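Local coordinates for protein polymerase subunit PA (Dhori virus, PDB 4CGS) that probably binds RNA as the N-terminal, cap-snatching-type domain of the PA subunit of an orthomyxovirus polymerase, at residues A[20-23]-A[24-27]; A[61-64]-A[65-68]; A[136-140]-A[141-145]; A[149-152]-A[153-157]. All coordinates share one frame; numbering follows the deposited sequence.

Contact 1: residues A[20-23]-A[24-27]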
# COMPACT_ATOMS: atom_id res chain seq x y z
N GLU A 20 -12.96 6.63 3.93
CA GLU A 20 -14.33 7.02 3.41
C GLU A 20 -14.28 7.89 2.15
O GLU A 20 -15.26 8.05 1.39
CB GLU A 20 -14.95 7.90 4.44
CG GLU A 20 -15.39 7.14 5.67
CD GLU A 20 -16.08 8.05 6.71
OE1 GLU A 20 -15.89 9.29 6.62
OE2 GLU A 20 -16.80 7.52 7.59
N THR A 21 -13.09 8.44 1.81
CA THR A 21 -12.96 9.28 0.58
C THR A 21 -12.79 8.43 -0.67
O THR A 21 -12.80 8.97 -1.77
CB THR A 21 -11.72 10.21 0.65
OG1 THR A 21 -10.47 9.47 0.71
CG2 THR A 21 -11.84 11.25 1.83
N SER A 22 -12.58 7.11 -0.49
CA SER A 22 -12.41 6.20 -1.55
C SER A 22 -13.63 5.34 -1.99
O SER A 22 -14.25 4.64 -1.25
CB SER A 22 -11.29 5.26 -1.17
OG SER A 22 -11.12 4.37 -2.24
N LYS A 23 -13.96 5.44 -3.29
CA LYS A 23 -14.99 4.63 -3.92
C LYS A 23 -14.51 3.25 -4.29
O LYS A 23 -15.33 2.41 -4.68
CB LYS A 23 -15.53 5.35 -5.13
CG LYS A 23 -16.01 6.77 -4.88
CD LYS A 23 -17.33 7.03 -5.57
CE LYS A 23 -17.97 8.33 -5.09
NZ LYS A 23 -17.42 9.51 -5.82
N GLU A 24 -13.22 3.00 -4.13
CA GLU A 24 -12.68 1.68 -4.60
C GLU A 24 -13.26 0.53 -3.79
O GLU A 24 -13.87 -0.37 -4.32
CB GLU A 24 -11.12 1.71 -4.61
CG GLU A 24 -10.63 2.51 -5.79
CD GLU A 24 -10.76 1.74 -7.12
OE1 GLU A 24 -11.05 0.50 -7.08
OE2 GLU A 24 -10.52 2.31 -8.21
N TRP A 25 -13.04 0.51 -2.47
CA TRP A 25 -13.58 -0.56 -1.68
C TRP A 25 -15.10 -0.64 -1.81
O TRP A 25 -15.72 -1.71 -1.74
CB TRP A 25 -13.20 -0.50 -0.19
CG TRP A 25 -13.58 0.74 0.54
CD1 TRP A 25 -12.88 1.94 0.68
CD2 TRP A 25 -14.88 0.95 1.22
NE1 TRP A 25 -13.63 2.79 1.45
CE2 TRP A 25 -14.82 2.22 1.80
CE3 TRP A 25 -15.99 0.14 1.49
CZ2 TRP A 25 -15.88 2.75 2.53
CZ3 TRP A 25 -17.04 0.67 2.21
CH2 TRP A 25 -16.98 1.93 2.75
N MET A 26 -15.75 0.52 -1.97
CA MET A 26 -17.22 0.57 -2.10
C MET A 26 -17.77 -0.16 -3.34
O MET A 26 -18.93 -0.54 -3.37
CB MET A 26 -17.62 2.03 -2.12
CG MET A 26 -17.39 2.82 -0.83
SD MET A 26 -17.96 4.52 -1.04
CE MET A 26 -17.09 5.37 0.23
N SER A 27 -16.92 -0.27 -4.34
CA SER A 27 -17.28 -0.91 -5.57
C SER A 27 -17.12 -2.42 -5.52
O SER A 27 -17.58 -3.15 -6.45
CB SER A 27 -16.44 -0.36 -6.73
OG SER A 27 -15.09 -0.83 -6.71
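Ser-22 and Glu-24 meet through a side-chain-to-backbone hydrogen bond: Glu-24 N donates to Ser-22 OG over 3.1 Å, with an N-H...O angle of 154°. The hydroxyl can receive this N-H because it stands anti to its own backbone N (chi1 -180°), close to the carbonyl side from which the chain runs on. The same oxygen is also hydrogen-bonded to Glu-38 of helix 31-44. Among the backbone bonds, Ser-27 N reaches Lys-23 O only weakly, at 3.1 Å and 125°. Ser-27 also holds Glu-24 O twice, through its N at 3.1 Å and through its OG at 2.7 Å; the hydroxyl lies in the carbonyl plane, on a lone pair. Met-26 runs extended past CG, and its methyl lies against two backbone carbonyl oxygens, CE being 3.3 Å from Ser-22 O and 3.4 Å from Glu-20 O. The apolar packing is that of Met-26 CG above one face of the neighbouring Trp-25 indole, near the rim. Trp-25 NE1 lies 3.3 Å from Ser-22 O at a poor angle and is hydrogen-bonded to Ser-19 O, just after helix 13-18. Ser-22 OG, gripped by both a backbone N-H and a carboxylate, is consistent with this bend being tied to helix 31-44 through the hydroxyl of a buried serine.

Contact 2: residues A[61-64]-A[65-68]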
# COMPACT_ATOMS: atom_id res chain seq x y z
N ILE A 61 6.58 11.03 -2.15
CA ILE A 61 5.26 11.65 -2.22
C ILE A 61 4.23 10.55 -2.29
O ILE A 61 4.33 9.68 -3.15
CB ILE A 61 5.14 12.57 -3.46
CG1 ILE A 61 6.21 13.69 -3.35
CG2 ILE A 61 3.75 13.14 -3.57
CD1 ILE A 61 6.34 14.54 -4.64
N VAL A 62 3.27 10.53 -1.39
CA VAL A 62 2.23 9.53 -1.42
C VAL A 62 1.09 10.05 -2.22
O VAL A 62 0.47 11.05 -1.83
CB VAL A 62 1.74 9.13 0.04
CG1 VAL A 62 0.55 8.17 -0.05
CG2 VAL A 62 2.88 8.50 0.87
N ASN A 63 0.77 9.39 -3.34
CA ASN A 63 -0.37 9.79 -4.18
C ASN A 63 -1.65 9.04 -3.76
O ASN A 63 -2.74 9.49 -4.11
CB ASN A 63 -0.08 9.46 -5.66
CG ASN A 63 0.97 10.25 -6.31
OD1 ASN A 63 1.70 9.72 -7.15
ND2 ASN A 63 1.09 11.52 -5.94
N MET A 64 -1.58 7.87 -3.14
CA MET A 64 -2.78 7.16 -2.79
C MET A 64 -3.68 8.01 -1.94
O MET A 64 -3.23 8.71 -1.03
CB MET A 64 -2.45 5.88 -2.08
CG MET A 64 -3.63 5.03 -1.81
SD MET A 64 -3.19 3.43 -1.07
CE MET A 64 -4.81 2.78 -0.68
N TRP A 65 -4.94 7.96 -2.27
CA TRP A 65 -6.02 8.74 -1.62
C TRP A 65 -5.90 10.26 -1.81
O TRP A 65 -6.54 11.00 -1.07
CB TRP A 65 -6.20 8.34 -0.15
CG TRP A 65 -6.73 6.96 0.05
CD1 TRP A 65 -7.28 6.06 -0.85
CD2 TRP A 65 -6.75 6.28 1.33
NE1 TRP A 65 -7.65 4.91 -0.20
CE2 TRP A 65 -7.39 5.00 1.11
CE3 TRP A 65 -6.39 6.62 2.62
CZ2 TRP A 65 -7.57 4.11 2.14
CZ3 TRP A 65 -6.62 5.73 3.63
CH2 TRP A 65 -7.17 4.50 3.40
N THR A 66 -5.20 10.69 -2.86
CA THR A 66 -5.22 12.02 -3.34
C THR A 66 -5.86 12.05 -4.72
O THR A 66 -5.92 11.02 -5.42
CB THR A 66 -3.85 12.68 -3.40
OG1 THR A 66 -3.12 12.18 -4.55
CG2 THR A 66 -3.07 12.48 -2.05
N PRO A 67 -6.45 13.18 -5.10
CA PRO A 67 -7.08 13.25 -6.44
C PRO A 67 -6.14 13.03 -7.55
O PRO A 67 -5.03 13.44 -7.42
CB PRO A 67 -7.67 14.68 -6.46
CG PRO A 67 -7.80 15.09 -5.05
CD PRO A 67 -6.71 14.39 -4.28
N PRO A 68 -6.54 12.29 -8.61
CA PRO A 68 -5.55 12.06 -9.70
C PRO A 68 -5.01 13.32 -10.32
O PRO A 68 -3.85 13.34 -10.70
CB PRO A 68 -6.33 11.17 -10.70
CG PRO A 68 -7.46 10.60 -9.91
CD PRO A 68 -7.80 11.55 -8.79
O HOH W 1 -3.97 9.87 -6.90
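The indole of Trp-65 has the methyl end of Met-64 over one face: CE stands 4.0 Å from the centroid of the five-membered ring, 28° off the normal, a CH-pi contact displaced toward the rim. Met-64 SD lies above the same ring, 4.8 Å from that centroid, as a more distant Met-aromatic contact. The indole is also stacked with Tyr-42 of helix 31-44, and its NE1 is hydrogen-bonded to Glu-38. Met-64 reaches the ring because its CG is anti to the backbone N (chi1 -174°) and the rest of the chain is extended, which sets the two side chains side by side and pointing the same way; CE comes nearest at Trp-65 NE1, 3.6 Å away.

The backbone oxygen of Asn-63 takes two bonds from Thr-66, one from N at 3.0 Å, the other from the side-chain OG1 at 2.8 Å. Both donors approach from the same face of the carbonyl plane, the amide farther out of it than the hydroxyl. Water 1 donates to this oxygen as well, at 3.1 Å, and to Thr-66 O at 2.7 Å, so it bridges the two ends of the turn. Met-64 is extended, with negative phi and positive psi, and Trp-65 follows with positive phi (65°); with the Thr-66 N to Asn-63 O bond this identifies a type II beta turn, here leading from strand 57-62 toward helix 68-78, whose N-cap position is held by Pro-67.

Contact 3: residues A[136-140]-A[141-145]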
# COMPACT_ATOMS: atom_id res chain seq x y z
N GLU A 136 14.50 -6.41 -2.34
CA GLU A 136 15.70 -5.76 -2.75
C GLU A 136 15.55 -4.26 -2.83
O GLU A 136 16.48 -3.52 -2.54
CB GLU A 136 16.11 -6.30 -4.13
CG GLU A 136 17.30 -5.61 -4.74
CD GLU A 136 18.62 -5.85 -4.00
OE1 GLU A 136 18.85 -7.01 -3.56
OE2 GLU A 136 19.42 -4.87 -3.88
N TYR A 137 14.35 -3.81 -3.22
CA TYR A 137 14.05 -2.40 -3.33
C TYR A 137 14.00 -1.75 -1.96
O TYR A 137 14.57 -0.69 -1.74
CB TYR A 137 12.74 -2.16 -4.09
CG TYR A 137 12.25 -0.76 -3.95
CD1 TYR A 137 12.90 0.28 -4.60
CD2 TYR A 137 11.19 -0.46 -3.18
CE1 TYR A 137 12.44 1.57 -4.46
CE2 TYR A 137 10.73 0.84 -3.03
CZ TYR A 137 11.36 1.85 -3.67
OH TYR A 137 11.01 3.18 -3.45
N LEU A 138 13.23 -2.34 -1.04
CA LEU A 138 13.04 -1.79 0.30
C LEU A 138 14.33 -2.00 1.15
O LEU A 138 15.00 -3.03 1.04
CB LEU A 138 11.83 -2.43 1.01
CG LEU A 138 10.47 -2.16 0.38
CD1 LEU A 138 9.47 -2.95 1.21
CD2 LEU A 138 10.12 -0.68 0.38
N ASP A 139 14.65 -0.99 1.96
CA ASP A 139 15.79 -1.10 2.87
C ASP A 139 15.41 -1.88 4.10
O ASP A 139 14.22 -2.19 4.31
CB ASP A 139 16.44 0.23 3.11
CG ASP A 139 15.76 1.14 4.01
OD1 ASP A 139 14.89 0.76 4.75
OD2 ASP A 139 16.26 2.34 3.99
N GLU A 140 16.36 -2.17 4.98
CA GLU A 140 16.07 -3.08 6.10
C GLU A 140 15.00 -2.47 7.01
O GLU A 140 14.13 -3.19 7.50
CB GLU A 140 17.36 -3.39 6.84
CG GLU A 140 17.18 -4.46 7.88
CD GLU A 140 18.44 -4.81 8.68
OE1 GLU A 140 19.42 -4.12 8.52
OE2 GLU A 140 18.41 -5.75 9.48
N VAL A 141 15.06 -1.18 7.27
CA VAL A 141 14.10 -0.51 8.15
C VAL A 141 12.71 -0.53 7.52
O VAL A 141 11.72 -0.85 8.18
CB VAL A 141 14.54 0.97 8.46
CG1 VAL A 141 13.41 1.72 9.17
CG2 VAL A 141 15.81 1.01 9.32
N GLN A 142 12.61 -0.23 6.21
CA GLN A 142 11.35 -0.36 5.54
C GLN A 142 10.77 -1.76 5.55
O GLN A 142 9.58 -1.95 5.82
CB GLN A 142 11.50 0.11 4.09
CG GLN A 142 11.82 1.60 3.92
CD GLN A 142 12.06 1.96 2.50
OE1 GLN A 142 12.92 1.31 1.86
NE2 GLN A 142 11.38 2.97 1.97
N ARG A 143 11.61 -2.75 5.30
CA ARG A 143 11.13 -4.12 5.39
C ARG A 143 10.60 -4.51 6.76
O ARG A 143 9.55 -5.11 6.90
CB ARG A 143 12.23 -5.16 4.94
CG ARG A 143 12.69 -4.98 3.53
CD ARG A 143 13.50 -6.12 3.07
NE ARG A 143 14.66 -6.42 3.87
CZ ARG A 143 15.85 -5.86 3.69
NH1 ARG A 143 16.06 -4.93 2.77
NH2 ARG A 143 16.86 -6.22 4.48
N GLN A 144 11.32 -4.06 7.77
CA GLN A 144 10.88 -4.29 9.16
C GLN A 144 9.58 -3.60 9.46
O GLN A 144 8.71 -4.26 10.03
CB GLN A 144 12.01 -3.86 10.12
CG GLN A 144 13.21 -4.79 10.23
CD GLN A 144 12.81 -5.97 11.10
OE1 GLN A 144 12.91 -5.93 12.35
NE2 GLN A 144 12.30 -6.98 10.47
N ASP A 145 9.44 -2.34 9.09
CA ASP A 145 8.23 -1.62 9.44
C ASP A 145 7.03 -2.15 8.71
O ASP A 145 5.93 -2.33 9.28
CB ASP A 145 8.40 -0.15 9.18
CG ASP A 145 9.32 0.57 10.13
OD1 ASP A 145 9.67 -0.01 11.19
OD2 ASP A 145 9.74 1.69 9.77
O HOH W 2 14.53 1.80 -0.30
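Asp-139 and Gln-142 form a capping box at the start of helix 140-157, two reciprocal bonds that are both nearly straight. Gln-142 N donates to Asp-139 OD1 over 2.9 Å (177°). In return, Asp-139 N donates to Gln-142 OE1 over 2.9 Å (174°), in the plane of the amide carbonyl and on a lone pair. The carboxylate gets there by setting CG between the backbone N and the carbonyl carbon (chi1 76°), and the two side chains cross at about a right angle. Leu-138 CD2 lies beside the Gln-142 amide, 3.7 Å from its OE1, and Leu-138 CB packs on Arg-143 CG at 3.7 Å.

Farther out, water 2 donates to both Gln-142 OE1 and Tyr-137 O, linking the cap to the last turn of helix 132-137. Gln-142 NE2 is hydrogen-bonded to Ile-48 O and Tyr-60 OH, which helps to fix the rotation of the amide. Tyr-60 OH is bonded to Tyr-137 OH too, and the latter also meets Asp-92. Arg-143 bends at chi3, laying a guanidinium face over Glu-140 CA. Its NH1 donates to Leu-138 O over 2.8 Å, with that oxygen close to the guanidinium plane.

Contact 4: residues A[149-152]-A[153-157]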
# COMPACT_ATOMS: atom_id res chain seq x y z
N PHE A 149 3.94 -4.50 10.58
CA PHE A 149 2.53 -4.12 10.46
C PHE A 149 1.71 -5.25 9.87
O PHE A 149 0.68 -5.62 10.42
CB PHE A 149 2.38 -2.86 9.61
CG PHE A 149 0.97 -2.63 9.15
CD1 PHE A 149 -0.07 -2.47 10.08
CD2 PHE A 149 0.65 -2.70 7.80
CE1 PHE A 149 -1.39 -2.35 9.63
CE2 PHE A 149 -0.64 -2.57 7.39
CZ PHE A 149 -1.65 -2.39 8.28
N LEU A 150 2.15 -5.84 8.77
CA LEU A 150 1.37 -6.90 8.10
C LEU A 150 1.16 -8.06 9.06
O LEU A 150 0.08 -8.62 9.17
CB LEU A 150 2.10 -7.38 6.82
CG LEU A 150 2.09 -6.35 5.66
CD1 LEU A 150 3.07 -6.79 4.60
CD2 LEU A 150 0.70 -6.13 5.10
N VAL A 151 2.19 -8.48 9.77
CA VAL A 151 2.07 -9.57 10.71
C VAL A 151 1.15 -9.23 11.86
O VAL A 151 0.44 -10.15 12.38
CB VAL A 151 3.48 -9.96 11.23
CG1 VAL A 151 3.35 -10.68 12.60
CG2 VAL A 151 4.30 -10.62 10.10
N THR A 152 1.12 -8.01 12.31
CA THR A 152 0.21 -7.60 13.34
C THR A 152 -1.25 -7.72 12.88
O THR A 152 -2.10 -8.34 13.59
CB THR A 152 0.48 -6.13 13.78
OG1 THR A 152 1.81 -6.04 14.26
CG2 THR A 152 -0.45 -5.69 14.86
N ILE A 153 -1.59 -7.17 11.74
CA ILE A 153 -2.96 -7.30 11.27
C ILE A 153 -3.34 -8.71 10.84
O ILE A 153 -4.45 -9.19 11.11
CB ILE A 153 -3.32 -6.29 10.18
CG1 ILE A 153 -4.85 -6.26 9.95
CG2 ILE A 153 -2.50 -6.36 8.90
CD1 ILE A 153 -5.41 -4.98 9.38
N TYR A 154 -2.40 -9.48 10.30
CA TYR A 154 -2.61 -10.89 9.98
C TYR A 154 -2.96 -11.66 11.26
O TYR A 154 -3.94 -12.40 11.29
CB TYR A 154 -1.35 -11.45 9.38
CG TYR A 154 -1.38 -12.90 9.04
CD1 TYR A 154 -2.11 -13.41 8.05
CD2 TYR A 154 -0.54 -13.79 9.73
CE1 TYR A 154 -2.05 -14.77 7.69
CE2 TYR A 154 -0.55 -15.13 9.43
CZ TYR A 154 -1.31 -15.62 8.40
OH TYR A 154 -1.26 -16.97 8.09
N ASN A 155 -2.14 -11.51 12.28
CA ASN A 155 -2.41 -12.20 13.55
C ASN A 155 -3.72 -11.77 14.21
O ASN A 155 -4.38 -12.59 14.84
CB ASN A 155 -1.20 -12.14 14.45
CG ASN A 155 -0.17 -13.12 14.01
OD1 ASN A 155 -0.50 -14.30 13.78
ND2 ASN A 155 1.10 -12.63 13.90
N GLU A 156 -4.10 -10.52 14.08
CA GLU A 156 -5.43 -10.06 14.56
C GLU A 156 -6.53 -10.74 13.76
O GLU A 156 -7.53 -11.20 14.32
CB GLU A 156 -5.57 -8.53 14.44
CG GLU A 156 -6.97 -8.11 14.91
CD GLU A 156 -7.27 -6.65 14.72
OE1 GLU A 156 -6.40 -5.86 14.26
OE2 GLU A 156 -8.43 -6.29 15.06
N SER A 157 -6.39 -10.81 12.45
CA SER A 157 -7.40 -11.34 11.58
C SER A 157 -7.63 -12.84 11.83
O SER A 157 -8.76 -13.29 11.63
CB SER A 157 -6.98 -11.02 10.16
OG SER A 157 -6.86 -9.58 9.94
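Four successive i to i+4 bonds run from Ile-153, Tyr-154, Asn-155 and Glu-156 N back to Phe-149, Leu-150, Val-151 and Thr-152 O, at 2.9 to 3.0 Å and N-H...O angles of 155° to 169°. Among the side chains, Phe-149 and Ile-153 lie alongside one another and point the same way. Ile-153 CG2 sits over one face of the phenyl ring, displaced toward its rim and 4.1 Å from Phe-149 CZ. It is the CG2 branch that comes here because CG1 is anti to the backbone N (chi1 -167°), leaving CG2 between that N and the carbonyl carbon; it also touches Leu-150 O at 3.4 Å.

This is the buried flank of helix 140-157, where Phe-149, Leu-150 and Ile-153 all meet Ile-40 of helix 31-44, so the pair belongs to a helix-helix interface. Away from it, Val-151 and Asn-155 run side by side in a tight fit, with Val-151 CG1 only 3.2 Å from Asn-155 ND2. Glu-156 extends to Ser-10 OG and Lys-9 N, one carboxylate oxygen to each, joining the helix to the N-terminal loop. At the end of the helix Ser-157 N donates to Ile-153 O at 2.9 Å, and the Ser-157 side chain touches Leu-162, Leu-163 and Met-166 of helix 162-166.

From the N terminus the four contacts come strictly in series, none nested in or crossing another. Contact 1 turns the loop between helices 13-18 and 31-44; contact 2 closes the turn between strand 57-62 and helix 68-78. These two touch, Ser-22 CB lying 3.8 Å from Trp-65 NE1, and both bond to Glu-38, so helix 31-44 joins them. Contact 3 closes the junction between helices 132-137 and 140-157, and contact 4 follows along the second of these, with centres about 18 Å apart. Contact 4 packs against helix 31-44 through Ile-40. Contacts 1 and 3 lie on opposite sides of the chain's centre, as do contacts 2 and 4.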